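Local coordinates for capsid Protein (Unidentified, PDB 4DMI) that probably serves as a phage capsid protein, assembling into a pentamer with sodium ions bound where neighbouring subunits meet, at residues B[98-103]-B[151-156]; B[92-97]-B[116-121]; B[67-72]-B[157-162]. One frame throughout, in Å; residues are numbered along the deposited sequence.

Contact 1: B[98-103]-B[151-156]; sequences SGAIAV and RSNNAE. With NA (sodium ion), chain H.
N153 OD1 takes the N-H of I101 at 2.7 Å, the shortest polar bond between the two segments, and a straight one although the donor stands well above the carbonyl plane rather than on a lone pair. At the other end of the amide, ND2 gives a hydrogen to G99 O at 2.9 Å, nearly straight and within 1° of the amide plane. With both ends engaged, the amide cannot easily flip. CG sits between the backbone N and the carbonyl carbon (chi1 76°), which turns the group across the gap at about a right angle to the I101 side chain, whose CG1 and CD1 pack on ND2. The backbone of N153 joins in, its N donating to I101 O at 3.0 Å, so that one asparagine prolongs the strand pairing beyond its last bridge. That pairing is antiparallel: V103 and R151 exchange two backbone bonds, and A102 faces S152 in a non-hydrogen-bonded pair. R151 lies alongside V103 and bends at chi3 (64°), bringing NH2 to 4.1 Å from V103 CG2 while NE forms a salt bridge with E105. In the turn that follows, N154 OD1 accepts the N-H of E156 on an in-plane lone pair, an Asx turn that encloses A155. The carbonyl oxygen of A155 binds sodium at 2.3 Å, together with E72, two waters and E96 of a second subunit. This is an antiparallel strand end continued by asparagine side-chain bonding, leading into a sodium site at a subunit interface.

Contact 2: B[92-97]-B[116-121]; sequences SSRDEA and ANNRIV
A beta bulge interrupts the short parallel pairing of 92-97 with 116-121: R94 is bridged to R119, yet the next residue, D95, is matched with V121. R94 O lies at the shift, taking a nearly straight bond from V121 N at 3.1 Å and a weak, bent one from I120 N. I120 is the extra residue, and an inverse gamma turn centred on R119 leads into it. Before the bulge, R94 N donates to N118 O at 3.0 Å; after it, E96 N reaches V121 O at 2.9 Å, in the carbonyl plane. The V121 side chain packs at the bulge, its CG2 against R94 O and D95 CA and its CG1 against S93.

N118 adds a side-chain rung to this ladder. Its CG stands between the backbone N and the carbonyl carbon (chi1 73°), turning ND2 toward S92 O, which it meets at 3.1 Å almost head-on to the carbonyl. ND2 also donates to A100 O in the loop before strand 102-107, and OD1 accepts from A102 N at its start. CG of R94 runs beside ND2. E96 sends its carboxylate outward, to R158 of a third subunit. Asx turns formed by D95 and N117 shape the chain at either segment, D95 OD1 accepting A97 N. One water bridges the segments, donating to both E96 O and R119 O, each at 2.8 Å.

Contact 3: B[67-72]-B[157-162]; sequences IDFDVE and VRVQGI. With NA (sodium ion), chain H.
D70 OD1 receives two donors from the opposing strand, R158 NH1 in a salt bridge at 3.0 Å and Q160 NE2 in a hydrogen bond at 2.9 Å, which approach from opposite faces of the carboxylate plane. For R158 the bond lies at the guanidinium edge, whereas E72 lies over a face: E72 CB sits above its centre, and E72 OE1, at 3.4 Å from NH2, offers charge attraction without an aimed N-H, completing a salt-bridge network of D70, E72 and R158. E72 OE2 is a ligand of the sodium ion, and the arginine probably helps to balance the charge gathered there. E96 of a second subunit is both a further ligand of the ion and a partner of R158 NE.

D70, E72, R158 and Q160 lie on one face of an antiparallel ladder in which F69 pairs with G161 and V71 with V159, each through two backbone bonds. On the other face, the F69 ring lies close over the glycine backbone, CE2 3.4 Å from G161 N. Its CG is placed between the backbone N and the carbonyl carbon (chi1 51°), and G161 CA makes a CH-pi contact at 3.9 Å from the ring centroid. Beside it, V159 CG1 meets F69 CE2 at 3.9 Å, and A150 of strand 147-152 packs on V71 and V159.

From the N terminus, the chain passes a part made of short helices and a two-stranded sheet and enters the larger sheet at strand 67-72, which opens the long loop that contact 3 closes at 157-162. Contacts 1 and 2 both nest inside it, and they cross each other: 92-97 and 98-103 run on consecutively, then 116-121 completes contact 2 before 151-156 completes contact 1. Since 151-156 leads directly into 157-162, the last two closures follow in succession. Strand 102-107 lies between strands 112-121 and 147-152, joining contacts 1 and 2, while S92 OG meets R158 N to join contacts 2 and 3. A155 and E72 bring contacts 1 and 3 to one sodium ion at the border with a second subunit.

Contact 1: B[98-103]-B[151-156]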
loop_
_atom_site.group_PDB
_atom_site.type_symbol
_atom_site.label_atom_id
_atom_site.label_comp_id
_atom_site.label_asym_id
_atom_site.label_seq_id
_atom_site.Cartn_x
_atom_site.Cartn_y
_atom_site.Cartn_z
ATOM N N SER B 98 -32.237 3.556 -5.676
ATOM C CA SER B 98 -32.722 2.190 -5.835
ATOM C C SER B 98 -33.238 1.635 -4.517
ATOM O O SER B 98 -32.816 2.074 -3.451
ATOM C CB SER B 98 -31.588 1.287 -6.330
ATOM O OG SER B 98 -32.054 -0.028 -6.579
ATOM N N GLY B 99 -34.143 0.664 -4.602
ATOM C CA GLY B 99 -34.554 -0.092 -3.434
ATOM C C GLY B 99 -33.777 -1.389 -3.258
ATOM O O GLY B 99 -34.016 -2.124 -2.301
ATOM N N ALA B 100 -32.846 -1.665 -4.169
ATOM C CA ALA B 100 -32.096 -2.924 -4.164
ATOM C C ALA B 100 -30.783 -2.772 -3.403
ATOM O O ALA B 100 -29.858 -2.102 -3.865
ATOM C CB ALA B 100 -31.849 -3.421 -5.597
ATOM N N ILE B 101 -30.722 -3.392 -2.228
ATOM C CA ILE B 101 -29.624 -3.212 -1.283
ATOM C C ILE B 101 -28.707 -4.423 -1.264
ATOM O O ILE B 101 -29.176 -5.551 -1.137
ATOM C CB ILE B 101 -30.186 -3.015 0.132
ATOM C CG1 ILE B 101 -31.067 -1.764 0.169
ATOM C CG2 ILE B 101 -29.061 -2.956 1.167
ATOM C CD1 ILE B 101 -31.794 -1.555 1.498
ATOM N N ALA B 102 -27.403 -4.182 -1.393
ATOM C CA ALA B 102 -26.376 -5.211 -1.259
ATOM C C ALA B 102 -25.243 -4.622 -0.440
ATOM O O ALA B 102 -24.552 -3.701 -0.896
ATOM C CB ALA B 102 -25.877 -5.640 -2.619
ATOM N N VAL B 103 -25.071 -5.116 0.780
ATOM C CA VAL B 103 -24.140 -4.494 1.716
ATOM C C VAL B 103 -23.330 -5.494 2.513
ATOM O O VAL B 103 -23.711 -6.669 2.653
ATOM C CB VAL B 103 -24.865 -3.566 2.730
ATOM C CG1 VAL B 103 -25.528 -2.381 2.024
ATOM C CG2 VAL B 103 -25.886 -4.344 3.559
ATOM N N ARG B 151 -25.590 -8.859 3.202
ATOM C CA ARG B 151 -27.033 -8.820 3.042
ATOM C C ARG B 151 -27.433 -8.262 1.682
ATOM O O ARG B 151 -26.972 -7.188 1.278
ATOM C CB ARG B 151 -27.667 -7.988 4.160
ATOM C CG ARG B 151 -29.181 -7.884 4.067
ATOM C CD ARG B 151 -29.766 -7.247 5.317
ATOM N NE ARG B 151 -29.320 -5.867 5.499
ATOM C CZ ARG B 151 -29.968 -4.805 5.031
ATOM N NH1 ARG B 151 -31.095 -4.954 4.344
ATOM N NH2 ARG B 151 -29.492 -3.592 5.256
ATOM N N SER B 152 -28.275 -9.010 0.977
ATOM C CA SER B 152 -28.941 -8.555 -0.237
ATOM C C SER B 152 -30.439 -8.665 -0.017
ATOM O O SER B 152 -30.924 -9.712 0.435
ATOM C CB SER B 152 -28.554 -9.431 -1.424
ATOM O OG SER B 152 -29.553 -9.355 -2.434
ATOM N N ASN B 153 -31.185 -7.606 -0.316
ATOM C CA ASN B 153 -32.628 -7.619 -0.045
ATOM C C ASN B 153 -33.468 -7.936 -1.271
ATOM O O ASN B 153 -34.694 -7.815 -1.237
ATOM C CB ASN B 153 -33.085 -6.282 0.551
ATOM C CG ASN B 153 -33.170 -5.176 -0.492
ATOM O OD1 ASN B 153 -32.602 -5.282 -1.579
ATOM N ND2 ASN B 153 -33.891 -4.111 -0.162
ATOM N N ASN B 154 -32.808 -8.346 -2.347
ATOM C CA ASN B 154 -33.447 -8.439 -3.660
ATOM C C ASN B 154 -32.715 -9.432 -4.555
ATOM O O ASN B 154 -31.480 -9.482 -4.551
ATOM C CB ASN B 154 -33.436 -7.050 -4.316
ATOM C CG ASN B 154 -34.305 -6.973 -5.560
ATOM O OD1 ASN B 154 -33.965 -7.521 -6.608
ATOM N ND2 ASN B 154 -35.423 -6.265 -5.454
ATOM N N ALA B 155 -33.465 -10.206 -5.339
ATOM C CA ALA B 155 -32.862 -11.206 -6.218
ATOM C C ALA B 155 -31.950 -10.607 -7.286
ATOM O O ALA B 155 -31.143 -11.318 -7.883
ATOM C CB ALA B 155 -33.946 -12.055 -6.874
ATOM N N GLU B 156 -32.066 -9.302 -7.521
ATOM C CA GLU B 156 -31.285 -8.643 -8.570
ATOM C C GLU B 156 -29.891 -8.188 -8.160
ATOM O O GLU B 156 -29.104 -7.814 -9.016
ATOM C CB GLU B 156 -32.045 -7.444 -9.149
ATOM C CG GLU B 156 -33.336 -7.813 -9.887
ATOM C CD GLU B 156 -34.006 -6.611 -10.521
ATOM O OE1 GLU B 156 -33.512 -5.481 -10.319
ATOM O OE2 GLU B 156 -35.027 -6.794 -11.215
HETATM NA NA NA H . -30.674 -12.978 -9.396
HETATM O O HOH W 1 -32.198 -12.071 -10.759
HETATM O O HOH W 2 -32.565 -14.307 -9.078
#

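Contact 2: B[92-97]-B[116-121]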
loop_
_atom_site.group_PDB
_atom_site.type_symbol
_atom_site.label_atom_id
_atom_site.label_comp_id
_atom_site.label_asym_id
_atom_site.label_seq_id
_atom_site.Cartn_x
_atom_site.Cartn_y
_atom_site.Cartn_z
ATOM N N SER B 92 -23.019 -5.487 -6.081
ATOM C CA SER B 92 -23.667 -4.996 -7.295
ATOM C C SER B 92 -24.046 -3.527 -7.171
ATOM O O SER B 92 -24.940 -3.199 -6.395
ATOM C CB SER B 92 -24.978 -5.756 -7.524
ATOM O OG SER B 92 -24.788 -7.161 -7.629
ATOM N N SER B 93 -23.434 -2.640 -7.954
ATOM C CA SER B 93 -23.847 -1.239 -7.852
ATOM C C SER B 93 -25.278 -1.027 -8.296
ATOM O O SER B 93 -25.789 -1.701 -9.196
ATOM C CB SER B 93 -22.924 -0.288 -8.629
ATOM O OG SER B 93 -23.223 -0.290 -10.025
ATOM N N ARG B 94 -25.945 -0.071 -7.634
ATOM C CA ARG B 94 -27.254 0.393 -8.068
ATOM C C ARG B 94 -27.308 1.909 -7.936
ATOM O O ARG B 94 -26.455 2.521 -7.277
ATOM C CB ARG B 94 -28.382 -0.247 -7.245
ATOM C CG ARG B 94 -28.495 -1.766 -7.366
ATOM C CD ARG B 94 -28.973 -2.202 -8.753
ATOM N NE ARG B 94 -30.331 -1.737 -9.023
ATOM C CZ ARG B 94 -31.327 -2.517 -9.422
ATOM N NH1 ARG B 94 -31.128 -3.816 -9.605
ATOM N NH2 ARG B 94 -32.527 -1.999 -9.635
ATOM N N ASP B 95 -28.312 2.502 -8.574
ATOM C CA ASP B 95 -28.638 3.919 -8.420
ATOM C C ASP B 95 -28.840 4.259 -6.947
ATOM O O ASP B 95 -29.320 3.435 -6.179
ATOM C CB ASP B 95 -29.932 4.206 -9.189
ATOM C CG ASP B 95 -30.252 5.683 -9.294
ATOM O OD1 ASP B 95 -30.196 6.405 -8.276
ATOM O OD2 ASP B 95 -30.585 6.120 -10.414
ATOM N N GLU B 96 -28.485 5.476 -6.554
ATOM C CA GLU B 96 -28.645 5.885 -5.159
ATOM C C GLU B 96 -30.105 5.874 -4.698
ATOM O O GLU B 96 -30.376 5.736 -3.502
ATOM C CB GLU B 96 -27.987 7.242 -4.897
ATOM C CG GLU B 96 -28.544 8.384 -5.718
ATOM C CD GLU B 96 -29.793 9.004 -5.111
ATOM O OE1 GLU B 96 -30.590 9.607 -5.865
ATOM O OE2 GLU B 96 -29.988 8.890 -3.876
ATOM N N ALA B 97 -31.040 5.978 -5.643
ATOM C CA ALA B 97 -32.460 5.961 -5.309
ATOM C C ALA B 97 -33.067 4.560 -5.414
ATOM O O ALA B 97 -34.269 4.389 -5.260
ATOM C CB ALA B 97 -33.234 6.941 -6.188
ATOM N N ALA B 116 -19.782 -1.468 3.659
ATOM C CA ALA B 116 -19.670 -1.367 2.205
ATOM C C ALA B 116 -21.070 -1.216 1.635
ATOM O O ALA B 116 -21.940 -2.040 1.917
ATOM C CB ALA B 116 -18.977 -2.598 1.627
ATOM N N ASN B 117 -21.291 -0.148 0.866
ATOM C CA ASN B 117 -22.623 0.250 0.403
ATOM C C ASN B 117 -22.716 0.246 -1.130
ATOM O O ASN B 117 -21.818 0.763 -1.811
ATOM C CB ASN B 117 -22.928 1.651 0.961
ATOM C CG ASN B 117 -24.397 2.024 0.879
ATOM O OD1 ASN B 117 -25.140 1.551 0.012
ATOM N ND2 ASN B 117 -24.820 2.901 1.784
ATOM N N ASN B 118 -23.777 -0.346 -1.685
ATOM C CA ASN B 118 -23.887 -0.470 -3.143
ATOM C C ASN B 118 -24.663 0.638 -3.856
ATOM O O ASN B 118 -24.575 0.761 -5.080
ATOM C CB ASN B 118 -24.540 -1.798 -3.522
ATOM C CG ASN B 118 -26.027 -1.813 -3.224
ATOM O OD1 ASN B 118 -26.459 -1.485 -2.108
ATOM N ND2 ASN B 118 -26.821 -2.146 -4.231
ATOM N N ARG B 119 -25.456 1.413 -3.113
ATOM C CA ARG B 119 -26.411 2.329 -3.748
ATOM C C ARG B 119 -25.776 3.702 -3.910
ATOM O O ARG B 119 -26.034 4.635 -3.146
ATOM C CB ARG B 119 -27.725 2.397 -2.951
ATOM C CG ARG B 119 -28.540 1.104 -3.038
ATOM C CD ARG B 119 -29.904 1.248 -2.378
ATOM N NE ARG B 119 -29.793 1.451 -0.937
ATOM C CZ ARG B 119 -30.829 1.675 -0.134
ATOM N NH1 ARG B 119 -32.060 1.741 -0.637
ATOM N NH2 ARG B 119 -30.638 1.835 1.170
ATOM N N ILE B 120 -24.953 3.818 -4.942
ATOM C CA ILE B 120 -24.020 4.930 -5.063
ATOM C C ILE B 120 -24.077 5.656 -6.410
ATOM O O ILE B 120 -23.627 6.797 -6.500
ATOM C CB ILE B 120 -22.578 4.421 -4.769
ATOM C CG1 ILE B 120 -21.543 5.548 -4.699
ATOM C CG2 ILE B 120 -22.143 3.390 -5.816
ATOM C CD1 ILE B 120 -21.829 6.596 -3.650
ATOM N N VAL B 121 -24.618 5.043 -7.463
ATOM C CA VAL B 121 -24.492 5.717 -8.759
ATOM C C VAL B 121 -25.594 6.753 -9.005
ATOM O O VAL B 121 -26.703 6.640 -8.488
ATOM C CB VAL B 121 -24.294 4.754 -9.969
ATOM C CG1 VAL B 121 -23.275 3.657 -9.643
ATOM C CG2 VAL B 121 -25.588 4.155 -10.415
HETATM O O HOH W 3 -28.241 5.565 -1.676
#

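Contact 3: B[67-72]-B[157-162]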
loop_
_atom_site.group_PDB
_atom_site.type_symbol
_atom_site.label_atom_id
_atom_site.label_comp_id
_atom_site.label_asym_id
_atom_site.label_seq_id
_atom_site.Cartn_x
_atom_site.Cartn_y
_atom_site.Cartn_z
ATOM N N ILE B 67 -13.779 -18.274 4.010
ATOM C CA ILE B 67 -15.213 -18.122 4.187
ATOM C C ILE B 67 -15.719 -17.496 2.903
ATOM O O ILE B 67 -15.669 -16.272 2.735
ATOM C CB ILE B 67 -15.525 -17.183 5.363
ATOM C CG1 ILE B 67 -14.850 -17.677 6.651
ATOM C CG2 ILE B 67 -17.028 -17.117 5.588
ATOM C CD1 ILE B 67 -14.824 -16.628 7.751
ATOM N N ASP B 68 -16.176 -18.336 1.978
ATOM C CA ASP B 68 -16.667 -17.861 0.692
ATOM C C ASP B 68 -18.149 -17.517 0.774
ATOM O O ASP B 68 -18.928 -18.224 1.422
ATOM C CB ASP B 68 -16.419 -18.908 -0.398
ATOM C CG ASP B 68 -17.058 -20.257 -0.086
ATOM O OD1 ASP B 68 -16.849 -20.804 1.015
ATOM O OD2 ASP B 68 -17.781 -20.790 -0.959
ATOM N N PHE B 69 -18.548 -16.425 0.138
ATOM C CA PHE B 69 -19.958 -16.039 0.139
ATOM C C PHE B 69 -20.402 -15.481 -1.218
ATOM O O PHE B 69 -19.616 -14.876 -1.953
ATOM C CB PHE B 69 -20.306 -15.076 1.298
ATOM C CG PHE B 69 -19.399 -13.876 1.393
ATOM C CD1 PHE B 69 -18.210 -13.944 2.114
ATOM C CD2 PHE B 69 -19.721 -12.695 0.741
ATOM C CE1 PHE B 69 -17.357 -12.848 2.192
ATOM C CE2 PHE B 69 -18.883 -11.580 0.821
ATOM C CZ PHE B 69 -17.695 -11.659 1.536
ATOM N N ASP B 70 -21.674 -15.730 -1.532
ATOM C CA ASP B 70 -22.313 -15.299 -2.764
ATOM C C ASP B 70 -23.784 -15.151 -2.384
ATOM O O ASP B 70 -24.551 -16.118 -2.398
ATOM C CB ASP B 70 -22.105 -16.353 -3.859
ATOM C CG ASP B 70 -22.612 -15.906 -5.226
ATOM O OD1 ASP B 70 -23.261 -14.846 -5.316
ATOM O OD2 ASP B 70 -22.376 -16.644 -6.208
ATOM N N VAL B 71 -24.152 -13.934 -2.002
ATOM C CA VAL B 71 -25.394 -13.689 -1.286
ATOM C C VAL B 71 -26.422 -12.946 -2.124
ATOM O O VAL B 71 -26.139 -11.872 -2.656
ATOM C CB VAL B 71 -25.100 -12.884 -0.000
ATOM C CG1 VAL B 71 -26.374 -12.645 0.819
ATOM C CG2 VAL B 71 -24.021 -13.589 0.823
ATOM N N GLU B 72 -27.618 -13.523 -2.233
ATOM C CA GLU B 72 -28.693 -12.973 -3.059
ATOM C C GLU B 72 -30.011 -13.159 -2.317
ATOM O O GLU B 72 -30.372 -14.284 -1.955
ATOM C CB GLU B 72 -28.749 -13.712 -4.404
ATOM C CG GLU B 72 -29.765 -13.163 -5.403
ATOM C CD GLU B 72 -30.150 -14.182 -6.473
ATOM O OE1 GLU B 72 -30.521 -15.318 -6.104
ATOM O OE2 GLU B 72 -30.077 -13.852 -7.680
ATOM N N VAL B 157 -29.585 -8.187 -6.865
ATOM C CA VAL B 157 -28.277 -7.705 -6.422
ATOM C C VAL B 157 -27.559 -8.723 -5.548
ATOM O O VAL B 157 -28.198 -9.481 -4.818
ATOM C CB VAL B 157 -28.373 -6.352 -5.675
ATOM C CG1 VAL B 157 -28.796 -5.259 -6.623
ATOM C CG2 VAL B 157 -29.327 -6.428 -4.473
ATOM N N ARG B 158 -26.229 -8.737 -5.619
ATOM C CA ARG B 158 -25.446 -9.715 -4.872
ATOM C C ARG B 158 -24.310 -9.113 -4.050
ATOM O O ARG B 158 -23.830 -8.002 -4.323
ATOM C CB ARG B 158 -24.886 -10.804 -5.810
ATOM C CG ARG B 158 -25.962 -11.688 -6.415
ATOM C CD ARG B 158 -25.385 -12.900 -7.118
ATOM N NE ARG B 158 -26.468 -13.718 -7.666
ATOM C CZ ARG B 158 -26.675 -14.999 -7.375
ATOM N NH1 ARG B 158 -25.850 -15.649 -6.564
ATOM N NH2 ARG B 158 -27.697 -15.638 -7.921
ATOM N N VAL B 159 -23.898 -9.851 -3.028
ATOM C CA VAL B 159 -22.689 -9.552 -2.273
ATOM C C VAL B 159 -21.808 -10.777 -2.410
ATOM O O VAL B 159 -22.201 -11.872 -1.988
ATOM C CB VAL B 159 -22.984 -9.296 -0.779
ATOM C CG1 VAL B 159 -21.684 -8.998 -0.019
ATOM C CG2 VAL B 159 -23.981 -8.151 -0.616
ATOM N N GLN B 160 -20.637 -10.617 -3.013
ATOM C CA GLN B 160 -19.742 -11.748 -3.292
ATOM C C GLN B 160 -18.358 -11.490 -2.738
ATOM O O GLN B 160 -17.859 -10.372 -2.790
ATOM C CB GLN B 160 -19.653 -12.008 -4.800
ATOM C CG GLN B 160 -20.987 -12.384 -5.415
ATOM C CD GLN B 160 -20.924 -12.574 -6.913
ATOM O OE1 GLN B 160 -20.084 -11.979 -7.595
ATOM N NE2 GLN B 160 -21.816 -13.400 -7.436
ATOM N N GLY B 161 -17.718 -12.521 -2.208
ATOM C CA GLY B 161 -16.363 -12.335 -1.745
ATOM C C GLY B 161 -15.838 -13.464 -0.902
ATOM O O GLY B 161 -16.406 -14.563 -0.889
ATOM N N ILE B 162 -14.735 -13.186 -0.213
ATOM C CA ILE B 162 -14.106 -14.153 0.669
ATOM C C ILE B 162 -13.682 -13.462 1.951
ATOM O O ILE B 162 -13.434 -12.252 1.974
ATOM C CB ILE B 162 -12.886 -14.832 -0.006
ATOM C CG1 ILE B 162 -11.885 -13.791 -0.513
ATOM C CG2 ILE B 162 -13.325 -15.697 -1.178
ATOM C CD1 ILE B 162 -10.650 -14.397 -1.182
HETATM NA NA NA H . -30.674 -12.978 -9.396
HETATM O O HOH W 1 -32.198 -12.071 -10.759
HETATM O O HOH W 2 -32.565 -14.307 -9.078
#